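PDB 3MMZ: putative HAD family hydrolase from Streptomyces avermitilis, which is probably the HAD-type phosphatase domain of a larger protein that is thought also to make CMP-N-acylneuraminate from CTP and an N-acylneuraminate. Local coordinates for residues D[18-23]-D[36-41]; D[42-47]-D[149-154]; D[14-19]-D[59-64]; D[126-131]-D[140-145]; D[110-115]-D[131-136]. One frame throughout, in Å; residues are numbered along the deposited sequence.

Contact 1: D[18-23]-D[36-41]. With CA (calcium ion), chain M.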
# COMPACT_ATOMS: atom_id res chain seq x y z
N ASP D 18 -9.89 -11.86 -22.80
CA ASP D 18 -11.04 -11.11 -22.32
C ASP D 18 -10.67 -9.61 -22.29
O ASP D 18 -9.49 -9.27 -22.33
CB ASP D 18 -11.43 -11.63 -20.93
CG ASP D 18 -12.51 -10.79 -20.29
OD1 ASP D 18 -13.58 -10.59 -20.90
OD2 ASP D 18 -12.28 -10.30 -19.17
N PHE D 19 -11.66 -8.73 -22.24
CA PHE D 19 -11.38 -7.29 -22.26
C PHE D 19 -11.58 -6.59 -20.91
O PHE D 19 -10.61 -6.36 -20.20
CB PHE D 19 -12.15 -6.57 -23.37
CG PHE D 19 -11.81 -5.10 -23.50
CD1 PHE D 19 -10.57 -4.70 -24.02
CD2 PHE D 19 -12.71 -4.13 -23.10
CE1 PHE D 19 -10.26 -3.35 -24.15
CE2 PHE D 19 -12.41 -2.78 -23.23
CZ PHE D 19 -11.18 -2.39 -23.75
N ASP D 20 -12.82 -6.27 -20.55
CA ASP D 20 -13.06 -5.58 -19.27
C ASP D 20 -12.59 -6.43 -18.09
O ASP D 20 -12.96 -7.59 -17.97
CB ASP D 20 -14.54 -5.22 -19.08
CG ASP D 20 -15.02 -4.19 -20.10
OD1 ASP D 20 -14.88 -2.97 -19.84
OD2 ASP D 20 -15.55 -4.61 -21.15
N GLY D 21 -11.74 -5.85 -17.24
CA GLY D 21 -11.30 -6.53 -16.03
C GLY D 21 -10.02 -7.32 -16.26
O GLY D 21 -9.37 -7.74 -15.29
N THR D 22 -9.65 -7.47 -17.53
CA THR D 22 -8.48 -8.25 -17.93
C THR D 22 -7.44 -7.34 -18.57
O THR D 22 -6.28 -7.33 -18.15
CB THR D 22 -8.89 -9.43 -18.86
OG1 THR D 22 -9.67 -10.37 -18.10
CG2 THR D 22 -7.66 -10.16 -19.45
N GLN D 23 -7.86 -6.58 -19.58
CA GLN D 23 -7.05 -5.49 -20.15
C GLN D 23 -7.40 -4.15 -19.51
O GLN D 23 -6.81 -3.13 -19.83
CB GLN D 23 -7.29 -5.41 -21.66
CG GLN D 23 -6.88 -6.66 -22.40
CD GLN D 23 -7.17 -6.58 -23.89
OE1 GLN D 23 -6.57 -5.79 -24.61
NE2 GLN D 23 -8.10 -7.40 -24.35
N GLU D 36 -19.05 6.33 -22.64
CA GLU D 36 -18.19 5.46 -21.84
C GLU D 36 -16.74 5.49 -22.33
O GLU D 36 -16.48 5.51 -23.54
CB GLU D 36 -18.73 4.03 -21.86
CG GLU D 36 -20.12 3.88 -21.24
CD GLU D 36 -20.65 2.44 -21.26
OE1 GLU D 36 -19.86 1.49 -21.45
OE2 GLU D 36 -21.87 2.27 -21.06
N PHE D 37 -15.81 5.52 -21.38
CA PHE D 37 -14.38 5.45 -21.65
C PHE D 37 -13.81 4.35 -20.75
O PHE D 37 -14.35 4.08 -19.68
CB PHE D 37 -13.69 6.78 -21.34
CG PHE D 37 -14.37 7.99 -21.94
CD1 PHE D 37 -15.57 8.48 -21.42
CD2 PHE D 37 -13.81 8.64 -23.03
CE1 PHE D 37 -16.21 9.60 -21.98
CE2 PHE D 37 -14.43 9.78 -23.60
CZ PHE D 37 -15.64 10.24 -23.08
N VAL D 38 -12.75 3.68 -21.20
CA VAL D 38 -12.04 2.72 -20.34
C VAL D 38 -10.54 2.97 -20.38
O VAL D 38 -10.04 3.55 -21.35
CB VAL D 38 -12.35 1.23 -20.70
CG1 VAL D 38 -13.86 0.93 -20.58
CG2 VAL D 38 -11.84 0.90 -22.11
N SER D 39 -9.82 2.56 -19.34
CA SER D 39 -8.36 2.70 -19.34
C SER D 39 -7.71 1.38 -19.68
O SER D 39 -7.99 0.34 -19.06
CB SER D 39 -7.84 3.24 -17.99
OG SER D 39 -8.37 4.53 -17.75
N VAL D 40 -6.84 1.42 -20.68
CA VAL D 40 -6.02 0.28 -21.04
C VAL D 40 -4.56 0.61 -20.68
O VAL D 40 -4.28 1.69 -20.14
CB VAL D 40 -6.19 -0.12 -22.54
CG1 VAL D 40 -7.61 -0.67 -22.78
CG2 VAL D 40 -5.87 1.06 -23.48
N HIS D 41 -3.63 -0.29 -20.98
CA HIS D 41 -2.24 -0.15 -20.51
C HIS D 41 -1.25 -0.32 -21.66
O HIS D 41 -1.36 -1.26 -22.44
CB HIS D 41 -2.01 -1.21 -19.42
CG HIS D 41 -0.77 -1.00 -18.60
ND1 HIS D 41 0.46 -1.48 -18.98
CD2 HIS D 41 -0.59 -0.40 -17.40
CE1 HIS D 41 1.36 -1.17 -18.06
NE2 HIS D 41 0.75 -0.51 -17.09
CA CA M . -14.19 -9.54 -17.86
O HOH W 1 -15.75 -8.72 -19.48
O HOH W 2 -4.61 -3.03 -21.36
O HOH W 3 -15.18 -8.26 -16.16
O HOH W 4 -15.12 -11.69 -17.90

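Contact 2: D[42-47]-D[149-154]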
# COMPACT_ATOMS: atom_id res chain seq x y z
N ARG D 42 -0.28 0.60 -21.76
CA ARG D 42 0.70 0.61 -22.86
C ARG D 42 1.65 -0.57 -22.80
O ARG D 42 2.13 -1.03 -23.83
CB ARG D 42 1.50 1.91 -22.88
CG ARG D 42 0.71 3.14 -23.33
CD ARG D 42 0.77 3.33 -24.85
NE ARG D 42 0.21 4.62 -25.24
CZ ARG D 42 -0.85 4.80 -26.03
NH1 ARG D 42 -1.47 3.76 -26.57
NH2 ARG D 42 -1.27 6.03 -26.30
N GLY D 43 1.94 -1.02 -21.58
CA GLY D 43 2.70 -2.25 -21.37
C GLY D 43 2.00 -3.46 -21.97
O GLY D 43 2.63 -4.26 -22.67
N ASP D 44 0.69 -3.60 -21.71
CA ASP D 44 -0.11 -4.64 -22.37
C ASP D 44 0.01 -4.53 -23.89
O ASP D 44 0.15 -5.54 -24.59
CB ASP D 44 -1.60 -4.53 -22.00
CG ASP D 44 -1.89 -4.97 -20.57
OD1 ASP D 44 -1.08 -5.69 -19.95
OD2 ASP D 44 -2.97 -4.58 -20.06
N GLY D 45 -0.07 -3.31 -24.41
CA GLY D 45 0.03 -3.06 -25.84
C GLY D 45 1.35 -3.56 -26.42
O GLY D 45 1.37 -4.16 -27.49
N LEU D 46 2.43 -3.33 -25.69
CA LEU D 46 3.75 -3.76 -26.14
C LEU D 46 3.87 -5.27 -26.07
O LEU D 46 4.45 -5.88 -26.96
CB LEU D 46 4.86 -3.07 -25.32
CG LEU D 46 6.31 -3.33 -25.75
CD1 LEU D 46 6.67 -2.54 -27.00
CD2 LEU D 46 7.26 -2.97 -24.60
N GLY D 47 3.31 -5.85 -25.00
CA GLY D 47 3.28 -7.30 -24.82
C GLY D 47 2.49 -7.99 -25.93
O GLY D 47 2.93 -8.98 -26.50
N GLY D 149 -1.14 -4.00 -16.47
CA GLY D 149 -0.10 -4.68 -17.26
C GLY D 149 -0.02 -6.19 -17.09
O GLY D 149 1.05 -6.78 -17.21
N ALA D 150 -1.17 -6.81 -16.84
CA ALA D 150 -1.25 -8.26 -16.68
C ALA D 150 -0.87 -8.99 -17.97
O ALA D 150 -0.24 -10.05 -17.92
CB ALA D 150 -2.65 -8.68 -16.23
N ILE D 151 -1.25 -8.45 -19.13
CA ILE D 151 -0.91 -9.09 -20.39
C ILE D 151 0.58 -8.94 -20.70
O ILE D 151 1.22 -9.86 -21.23
CB ILE D 151 -1.77 -8.58 -21.59
CG1 ILE D 151 -3.27 -8.47 -21.19
CG2 ILE D 151 -1.61 -9.50 -22.81
CD1 ILE D 151 -3.85 -9.75 -20.58
N ARG D 152 1.15 -7.79 -20.33
CA ARG D 152 2.59 -7.62 -20.45
C ARG D 152 3.35 -8.66 -19.62
O ARG D 152 4.35 -9.20 -20.08
CB ARG D 152 3.05 -6.21 -20.07
CG ARG D 152 4.44 -5.91 -20.64
CD ARG D 152 5.23 -5.05 -19.74
NE ARG D 152 6.65 -4.95 -20.12
CZ ARG D 152 7.58 -5.86 -19.81
NH1 ARG D 152 8.85 -5.67 -20.16
NH2 ARG D 152 7.25 -6.97 -19.16
N GLU D 153 2.87 -8.94 -18.41
CA GLU D 153 3.46 -10.00 -17.58
C GLU D 153 3.41 -11.37 -18.27
O GLU D 153 4.41 -12.09 -18.30
CB GLU D 153 2.77 -10.06 -16.21
CG GLU D 153 3.41 -11.04 -15.24
CD GLU D 153 2.72 -11.07 -13.88
OE1 GLU D 153 1.73 -10.34 -13.69
OE2 GLU D 153 3.19 -11.82 -13.00
N ILE D 154 2.24 -11.74 -18.79
CA ILE D 154 2.09 -12.99 -19.54
C ILE D 154 3.03 -13.03 -20.74
O ILE D 154 3.65 -14.05 -21.04
CB ILE D 154 0.62 -13.20 -19.98
CG1 ILE D 154 -0.28 -13.27 -18.72
CG2 ILE D 154 0.45 -14.46 -20.85
CD1 ILE D 154 -1.78 -13.19 -19.01
O HOH W 5 -3.85 -5.89 -17.90

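Contact 3: D[14-19]-D[59-64]. With CA (calcium ion), chain M.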
# COMPACT_ATOMS: atom_id res chain seq x y z
N ALA D 14 -1.99 -19.97 -29.68
CA ALA D 14 -2.95 -18.87 -29.69
C ALA D 14 -3.05 -18.18 -28.33
O ALA D 14 -2.90 -18.83 -27.30
CB ALA D 14 -4.32 -19.37 -30.09
N VAL D 15 -3.32 -16.88 -28.34
CA VAL D 15 -3.59 -16.11 -27.11
C VAL D 15 -4.91 -15.37 -27.27
O VAL D 15 -5.05 -14.48 -28.12
CB VAL D 15 -2.45 -15.10 -26.78
CG1 VAL D 15 -2.83 -14.21 -25.60
CG2 VAL D 15 -1.15 -15.83 -26.46
N VAL D 16 -5.89 -15.75 -26.45
CA VAL D 16 -7.21 -15.15 -26.50
C VAL D 16 -7.44 -14.34 -25.22
O VAL D 16 -7.24 -14.85 -24.12
CB VAL D 16 -8.32 -16.21 -26.69
CG1 VAL D 16 -9.69 -15.54 -26.81
CG2 VAL D 16 -8.04 -17.06 -27.94
N LEU D 17 -7.85 -13.09 -25.39
CA LEU D 17 -7.98 -12.17 -24.26
C LEU D 17 -9.42 -11.70 -24.03
O LEU D 17 -10.08 -11.23 -24.95
CB LEU D 17 -7.07 -10.94 -24.46
CG LEU D 17 -5.59 -11.19 -24.78
CD1 LEU D 17 -4.92 -9.89 -25.20
CD2 LEU D 17 -4.84 -11.80 -23.61
N ASP D 18 -9.89 -11.86 -22.80
CA ASP D 18 -11.04 -11.11 -22.32
C ASP D 18 -10.67 -9.61 -22.29
O ASP D 18 -9.49 -9.27 -22.33
CB ASP D 18 -11.43 -11.63 -20.93
CG ASP D 18 -12.51 -10.79 -20.29
OD1 ASP D 18 -13.58 -10.59 -20.90
OD2 ASP D 18 -12.28 -10.30 -19.17
N PHE D 19 -11.66 -8.73 -22.24
CA PHE D 19 -11.38 -7.29 -22.26
C PHE D 19 -11.58 -6.59 -20.91
O PHE D 19 -10.61 -6.36 -20.20
CB PHE D 19 -12.15 -6.57 -23.37
CG PHE D 19 -11.81 -5.10 -23.50
CD1 PHE D 19 -10.57 -4.70 -24.02
CD2 PHE D 19 -12.71 -4.13 -23.10
CE1 PHE D 19 -10.26 -3.35 -24.15
CE2 PHE D 19 -12.41 -2.78 -23.23
CZ PHE D 19 -11.18 -2.39 -23.75
N LEU D 59 -6.54 -12.93 -30.39
CA LEU D 59 -7.98 -12.67 -30.42
C LEU D 59 -8.43 -12.01 -29.14
O LEU D 59 -8.04 -12.43 -28.05
CB LEU D 59 -8.76 -13.97 -30.60
CG LEU D 59 -10.29 -13.85 -30.74
CD1 LEU D 59 -10.68 -13.16 -32.04
CD2 LEU D 59 -10.97 -15.20 -30.61
N ILE D 60 -9.26 -10.98 -29.27
CA ILE D 60 -10.00 -10.43 -28.15
C ILE D 60 -11.44 -10.92 -28.23
O ILE D 60 -12.11 -10.77 -29.26
CB ILE D 60 -9.96 -8.89 -28.12
CG1 ILE D 60 -8.53 -8.43 -27.83
CG2 ILE D 60 -10.93 -8.35 -27.10
CD1 ILE D 60 -8.29 -6.95 -28.02
N LEU D 61 -11.91 -11.51 -27.13
CA LEU D 61 -13.23 -12.10 -27.03
C LEU D 61 -14.04 -11.39 -25.94
O LEU D 61 -13.57 -11.29 -24.81
CB LEU D 61 -13.09 -13.59 -26.69
CG LEU D 61 -14.32 -14.49 -26.61
CD1 LEU D 61 -14.98 -14.61 -27.98
CD2 LEU D 61 -13.92 -15.86 -26.11
N SER D 62 -15.23 -10.90 -26.28
CA SER D 62 -16.08 -10.21 -25.30
C SER D 62 -17.58 -10.41 -25.53
O SER D 62 -18.03 -10.59 -26.66
CB SER D 62 -15.73 -8.72 -25.23
OG SER D 62 -16.34 -8.11 -24.10
N THR D 63 -18.34 -10.38 -24.44
CA THR D 63 -19.79 -10.57 -24.44
C THR D 63 -20.56 -9.31 -24.86
O THR D 63 -21.64 -9.41 -25.44
CB THR D 63 -20.31 -11.04 -23.04
OG1 THR D 63 -19.49 -12.10 -22.54
CG2 THR D 63 -21.76 -11.52 -23.10
N GLU D 64 -20.00 -8.14 -24.57
CA GLU D 64 -20.78 -6.90 -24.65
C GLU D 64 -20.64 -6.11 -25.96
O GLU D 64 -19.60 -6.17 -26.63
CB GLU D 64 -20.48 -6.01 -23.45
CG GLU D 64 -21.73 -5.33 -22.88
CD GLU D 64 -21.55 -4.88 -21.45
OE1 GLU D 64 -22.34 -5.32 -20.58
OE2 GLU D 64 -20.60 -4.10 -21.19
CA CA M . -14.19 -9.54 -17.86
O HOH W 1 -15.75 -8.72 -19.48
O HOH W 3 -15.18 -8.26 -16.16
O HOH W 4 -15.12 -11.69 -17.90

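Contact 4: D[126-131]-D[140-145]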
# COMPACT_ATOMS: atom_id res chain seq x y z
N ALA D 126 -5.65 -16.42 -15.05
CA ALA D 126 -6.43 -15.42 -14.34
C ALA D 126 -5.52 -14.25 -14.03
O ALA D 126 -4.37 -14.45 -13.63
CB ALA D 126 -6.99 -16.01 -13.03
N VAL D 127 -6.03 -13.03 -14.22
CA VAL D 127 -5.33 -11.83 -13.73
C VAL D 127 -5.38 -11.82 -12.20
O VAL D 127 -6.26 -12.47 -11.60
CB VAL D 127 -5.88 -10.52 -14.34
CG1 VAL D 127 -5.68 -10.53 -15.86
CG2 VAL D 127 -7.35 -10.31 -14.00
N ALA D 128 -4.44 -11.11 -11.57
CA ALA D 128 -4.32 -11.07 -10.11
C ALA D 128 -5.60 -10.59 -9.44
O ALA D 128 -5.94 -11.06 -8.34
CB ALA D 128 -3.15 -10.18 -9.70
N SER D 129 -6.31 -9.69 -10.12
CA SER D 129 -7.54 -9.08 -9.61
C SER D 129 -8.81 -9.90 -9.90
O SER D 129 -9.92 -9.44 -9.63
CB SER D 129 -7.69 -7.66 -10.18
OG SER D 129 -7.50 -7.65 -11.58
N ALA D 130 -8.65 -11.10 -10.45
CA ALA D 130 -9.80 -11.92 -10.81
C ALA D 130 -10.64 -12.31 -9.60
O ALA D 130 -10.13 -12.36 -8.47
CB ALA D 130 -9.37 -13.18 -11.60
N HIS D 131 -11.92 -12.57 -9.83
CA HIS D 131 -12.82 -13.16 -8.84
C HIS D 131 -12.14 -14.40 -8.20
O HIS D 131 -11.41 -15.14 -8.86
CB HIS D 131 -14.13 -13.55 -9.55
CG HIS D 131 -15.20 -14.07 -8.63
ND1 HIS D 131 -16.33 -13.34 -8.31
CD2 HIS D 131 -15.33 -15.26 -8.00
CE1 HIS D 131 -17.10 -14.05 -7.51
NE2 HIS D 131 -16.52 -15.22 -7.31
N ALA D 140 -2.57 -20.73 -14.39
CA ALA D 140 -1.56 -19.76 -13.99
C ALA D 140 -2.27 -18.46 -13.57
O ALA D 140 -3.37 -18.18 -14.05
CB ALA D 140 -0.60 -19.51 -15.14
N VAL D 141 -1.65 -17.69 -12.67
CA VAL D 141 -2.27 -16.46 -12.16
C VAL D 141 -1.21 -15.38 -12.22
O VAL D 141 -0.08 -15.59 -11.77
CB VAL D 141 -2.76 -16.63 -10.68
CG1 VAL D 141 -3.42 -15.35 -10.16
CG2 VAL D 141 -3.73 -17.83 -10.54
N THR D 142 -1.54 -14.23 -12.80
CA THR D 142 -0.56 -13.14 -12.88
C THR D 142 -0.40 -12.51 -11.50
O THR D 142 -1.26 -12.67 -10.63
CB THR D 142 -0.95 -12.06 -13.91
OG1 THR D 142 -2.10 -11.34 -13.43
CG2 THR D 142 -1.24 -12.67 -15.28
N THR D 143 0.72 -11.80 -11.30
CA THR D 143 0.91 -11.02 -10.08
C THR D 143 0.32 -9.62 -10.25
O THR D 143 -0.11 -8.99 -9.28
CB THR D 143 2.41 -10.90 -9.72
OG1 THR D 143 3.10 -10.25 -10.78
CG2 THR D 143 3.01 -12.25 -9.51
N VAL D 144 0.30 -9.13 -11.48
CA VAL D 144 -0.15 -7.78 -11.80
C VAL D 144 -1.65 -7.81 -12.10
O VAL D 144 -2.09 -8.68 -12.86
CB VAL D 144 0.63 -7.25 -13.06
CG1 VAL D 144 0.12 -5.92 -13.53
CG2 VAL D 144 2.13 -7.16 -12.74
N PRO D 145 -2.44 -6.88 -11.52
CA PRO D 145 -3.89 -6.90 -11.80
C PRO D 145 -4.32 -6.41 -13.19
O PRO D 145 -3.53 -5.81 -13.91
CB PRO D 145 -4.47 -5.99 -10.71
CG PRO D 145 -3.36 -5.04 -10.37
CD PRO D 145 -2.06 -5.79 -10.59

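Contact 5: D[110-115]-D[131-136]. With CA (calcium ion), chain M; CA (calcium ion), chain F.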
# COMPACT_ATOMS: atom_id res chain seq x y z
N ASN D 110 -11.01 -12.87 -15.99
CA ASN D 110 -11.08 -12.28 -14.64
C ASN D 110 -12.36 -12.58 -13.87
O ASN D 110 -12.42 -12.32 -12.68
CB ASN D 110 -10.92 -10.76 -14.71
CG ASN D 110 -12.21 -10.08 -15.14
OD1 ASN D 110 -12.69 -10.31 -16.24
ND2 ASN D 110 -12.79 -9.28 -14.25
N ASP D 111 -13.41 -13.09 -14.53
CA ASP D 111 -14.70 -13.21 -13.83
C ASP D 111 -15.42 -14.54 -14.09
O ASP D 111 -15.01 -15.31 -14.94
CB ASP D 111 -15.62 -12.01 -14.12
CG ASP D 111 -16.45 -11.57 -12.90
OD1 ASP D 111 -16.93 -12.43 -12.12
OD2 ASP D 111 -16.63 -10.35 -12.70
N VAL D 112 -16.49 -14.79 -13.34
CA VAL D 112 -17.17 -16.10 -13.42
C VAL D 112 -17.69 -16.45 -14.81
O VAL D 112 -17.77 -17.64 -15.18
CB VAL D 112 -18.27 -16.25 -12.34
CG1 VAL D 112 -17.67 -16.09 -10.96
CG2 VAL D 112 -19.40 -15.24 -12.56
N ASN D 113 -18.01 -15.44 -15.62
CA ASN D 113 -18.42 -15.71 -16.99
C ASN D 113 -17.28 -16.20 -17.88
O ASN D 113 -17.51 -16.56 -19.03
CB ASN D 113 -19.24 -14.56 -17.62
CG ASN D 113 -18.43 -13.30 -17.86
OD1 ASN D 113 -17.20 -13.32 -17.90
ND2 ASN D 113 -19.13 -12.19 -18.05
N ASP D 114 -16.05 -16.22 -17.35
CA ASP D 114 -14.90 -16.79 -18.07
C ASP D 114 -14.68 -18.28 -17.79
O ASP D 114 -13.88 -18.94 -18.47
CB ASP D 114 -13.62 -16.02 -17.75
CG ASP D 114 -13.65 -14.60 -18.27
OD1 ASP D 114 -13.91 -14.44 -19.48
OD2 ASP D 114 -13.43 -13.66 -17.48
N LEU D 115 -15.37 -18.80 -16.78
CA LEU D 115 -15.11 -20.18 -16.34
C LEU D 115 -15.38 -21.22 -17.44
O LEU D 115 -14.61 -22.15 -17.57
CB LEU D 115 -15.86 -20.52 -15.04
CG LEU D 115 -15.35 -19.73 -13.81
CD1 LEU D 115 -16.32 -19.95 -12.64
CD2 LEU D 115 -13.93 -20.14 -13.44
N HIS D 131 -11.92 -12.57 -9.83
CA HIS D 131 -12.82 -13.16 -8.84
C HIS D 131 -12.14 -14.40 -8.20
O HIS D 131 -11.41 -15.14 -8.86
CB HIS D 131 -14.13 -13.55 -9.55
CG HIS D 131 -15.20 -14.07 -8.63
ND1 HIS D 131 -16.33 -13.34 -8.31
CD2 HIS D 131 -15.33 -15.26 -8.00
CE1 HIS D 131 -17.10 -14.05 -7.51
NE2 HIS D 131 -16.52 -15.22 -7.31
N ASP D 132 -12.37 -14.60 -6.90
CA ASP D 132 -11.69 -15.67 -6.16
C ASP D 132 -11.73 -17.05 -6.83
O ASP D 132 -10.70 -17.71 -6.94
CB ASP D 132 -12.23 -15.76 -4.73
CG ASP D 132 -11.79 -14.60 -3.88
OD1 ASP D 132 -10.79 -13.94 -4.24
OD2 ASP D 132 -12.43 -14.35 -2.83
N VAL D 133 -12.91 -17.47 -7.31
CA VAL D 133 -13.05 -18.79 -7.95
C VAL D 133 -12.28 -18.89 -9.27
O VAL D 133 -11.82 -19.96 -9.66
CB VAL D 133 -14.53 -19.23 -8.14
CG1 VAL D 133 -15.27 -19.24 -6.80
CG2 VAL D 133 -15.24 -18.34 -9.14
N VAL D 134 -12.12 -17.75 -9.93
CA VAL D 134 -11.41 -17.67 -11.21
C VAL D 134 -9.90 -17.83 -10.99
O VAL D 134 -9.23 -18.53 -11.74
CB VAL D 134 -11.74 -16.34 -11.95
CG1 VAL D 134 -10.98 -16.23 -13.28
CG2 VAL D 134 -13.24 -16.22 -12.19
N ARG D 135 -9.37 -17.18 -9.95
CA ARG D 135 -7.96 -17.36 -9.59
C ARG D 135 -7.66 -18.83 -9.34
O ARG D 135 -6.66 -19.36 -9.83
CB ARG D 135 -7.61 -16.55 -8.35
CG ARG D 135 -7.45 -15.07 -8.61
CD ARG D 135 -7.71 -14.30 -7.34
NE ARG D 135 -6.63 -14.31 -6.35
CZ ARG D 135 -6.73 -14.79 -5.11
NH1 ARG D 135 -7.86 -15.36 -4.68
NH2 ARG D 135 -5.69 -14.71 -4.27
N GLY D 136 -8.55 -19.50 -8.61
CA GLY D 136 -8.39 -20.94 -8.35
C GLY D 136 -8.43 -21.79 -9.62
O GLY D 136 -7.57 -22.64 -9.84
CA CA M . -14.19 -9.54 -17.86
CA CA F . -5.35 -23.45 -10.33
O HOH W 3 -15.18 -8.26 -16.16
O HOH W 6 -4.89 -21.32 -9.48
O HOH W 7 -4.35 -25.45 -11.50
O HOH W 8 -6.98 -25.34 -10.81
O HOH W 1 -15.75 -8.72 -19.48

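Contact 1: D[18-23]-D[36-41]
The apolar part of the contact is the ring of F19 set against two valines of strand 36-41. V38 CG2 meets the ring at its edge, 3.7 Å from F19 CZ. V40 CG1 comes in obliquely, 4.0 Å from F19 CE1. V38 and V40 both point to the loop, with S39 between them turned the other way. F19 CG lies anti to the backbone N (chi1 -176°), which sets the ring toward the valines. Were F19 an alanine, V38 and V40 would probably lose the ring they pack on, and a gap would open beneath the metal loop.

The polar part is one water bridge. Water 2 donates to Q23 O at 2.7 Å and accepts from H41 N at 2.9 Å. Within the loop, Q23 NE2 donates to D18 O almost straight (176°) from above the carbonyl plane. T22 OG1 gives a bond to D18 OD2 on its anti lone pair.

The metal part is the calcium ion, bound by D18 OD2 at 2.4 Å and D20 O at 2.3 Å, with three waters; N110 completes the site. D18, D20 and T22 fit the HAD-type DxDx(T/V) motif.

The loop follows strand 14-17. Helix 68-76 covers F19 through V69 and R72. Strand 36-41 pairs with 27-31 and runs on antiparallel to a strand of the second subunit.

Contact 2: D[42-47]-D[149-154]
The helical segments 42-47 and 150-154 run in roughly the same direction, 33° apart, with axes 7.2 Å apart at closest. The glycines G43 and G47 permit this: CA of G47 lies 4.4 Å from CA of R152. D44 carries the polar contact. Its OD1 accepts from R152 N at 3.1 Å on the anti side of the carboxylate, and weakly from I151 N at 2.9 Å. Its OD2 takes a bond from water 5, which accepts from A150 N. D44 thus serves the first turn of the second helix, whose amides would probably favour a negative charge there. Replacing D44 with an alanine is likely to leave the amides of I151 and R152 without this acceptor and water 5 without its carboxylate partner. R152 lays its CG against G43 O, 3.2 Å away; its guanidinium goes on to D111 of the second subunit in a salt bridge. The arrangement is close helix packing through small residues on one side of the HAD sheet, with a carboxylate at a helix start.

Contact 3: D[14-19]-D[59-64]
L17 is held to strand 59-62 by both of its backbone polar atoms. L17 N donates to L59 O at 2.7 Å, nearly along the C=O axis, and L17 O accepts from L61 N at 2.9 Å. A weaker bond runs from L59 N to V15 O. The CA of V16 also points its hydrogen at L59 O, 3.2 Å away.

The side chains divide between the two faces. V16 and L59 lie side by side and point the same way, with V16 CG1 4.0 Å from L59 CD2. V16 CG1 also reaches L61 CB at 3.9 Å. A chi1 of -177° in V16 lets this one methyl meet both leucines. On the other face L17 pairs with I60, and I60 CG2 lies 3.7 Å from L17 O. F19 CB approaches the same methyl, just past the strand.

These are neighbouring parallel strands in the central sheet of the Rossmann-like HAD fold. D18, a calcium ligand, lies at the C-terminal side of strand 14-17, where the HAD family carries its first aspartates.

Farther out, strand 105-109 flanks strand 14-17 on its other edge, bonding to A14, V16 and D18. W94 of helix 87-98 covers V16 and L59. V69 and A73 of helix 68-76 cover I60.

Contact 4: D[126-131]-D[140-145]
Within this chain the outermost pair of strands of the parallel HAD sheet meets here, where the end of strand 123-126 joins the short strand 140-141. A126 and V141 make the parallel bridge. A126 N donates to A140 O at 3.0 Å, in the carbonyl plane. T142 N returns a bond to A126 O, also at 3.0 Å. Helix 132-137 links the two strands, as in a beta-alpha-beta crossover.

Beyond the bridge the chains stay together as loops. V127 to A130 form a type I turn. The CB of A128 touches the carbonyl oxygens of T142 and T143, each 3.3 Å away. S129 lies against the proline, its OG 3.6 Å from P145 CB; that hydroxyl is bonded to G146. R135 of the fourth subunit packs on A128 and V141.

T142 OG1 links the two loops. It sits between its own backbone N and carbonyl carbon (chi1 69°), facing the turn. It takes a weak bond from A128 N at 3.0 Å and donates to V144 O at 2.7 Å.

Contact 5: D[110-115]-D[131-136]
With chi1 at -175°, H131 swings its imidazole away from its own backbone N and under V112. V112 CG1, placed by a chi1 of -59°, lies over the ring centre. This is a CH-pi contact, 3.8 Å from V112 CG1 to the centroid and 5° off the normal. The same methyl touches V133 CG2 at 3.8 Å. L115 CD1 also reaches V133, and V134 CG2 presses on the backbone at D111 C, 3.3 Å away.

One backbone bond crosses: H131 N donates to N110 O at 2.9 Å. H131 is the N-cap residue of helix 132-137. D114 OD2 accepts from both N110 N and D111 N, the second on its anti lone pair. D114 OD1 pairs with K87 in a salt bridge.

Each segment has a calcium ligand. N110 OD1 binds one ion at 2.3 Å, beside D18 and D20. G136 O binds the other at 2.4 Å; there A138 and the matching carbonyls of the fourth subunit take part.

The double grip of D114 on the backbone probably fixes how N110 faces its metal, consistent with a second-shell role for D114. The apolar packing and the bond to H131 join this loop to the helix that carries the subunit-bridging ion.

Contacts 1 and 3 start from the same residues, with centres 11 Å apart. Contact 3 lies in the parallel sheet; contact 1 leads from it to strand 36-41. Contact 2 follows directly along the chain, since helix 42-53 continues strand 36-41. Contacts 4 and 5 fall inside the loop that contact 2 closes. They cross along the chain, share H131 and lie 10 Å apart between centres. Contacts 3 and 4 reach the same sheet, with centres 16 Å apart. Contacts 1, 3 and 5 meet at one calcium ion, so the 18-20 loop and N110, far apart in sequence, build that site. Contacts 1 and 2 touch the second subunit; contacts 4 and 5 the fourth.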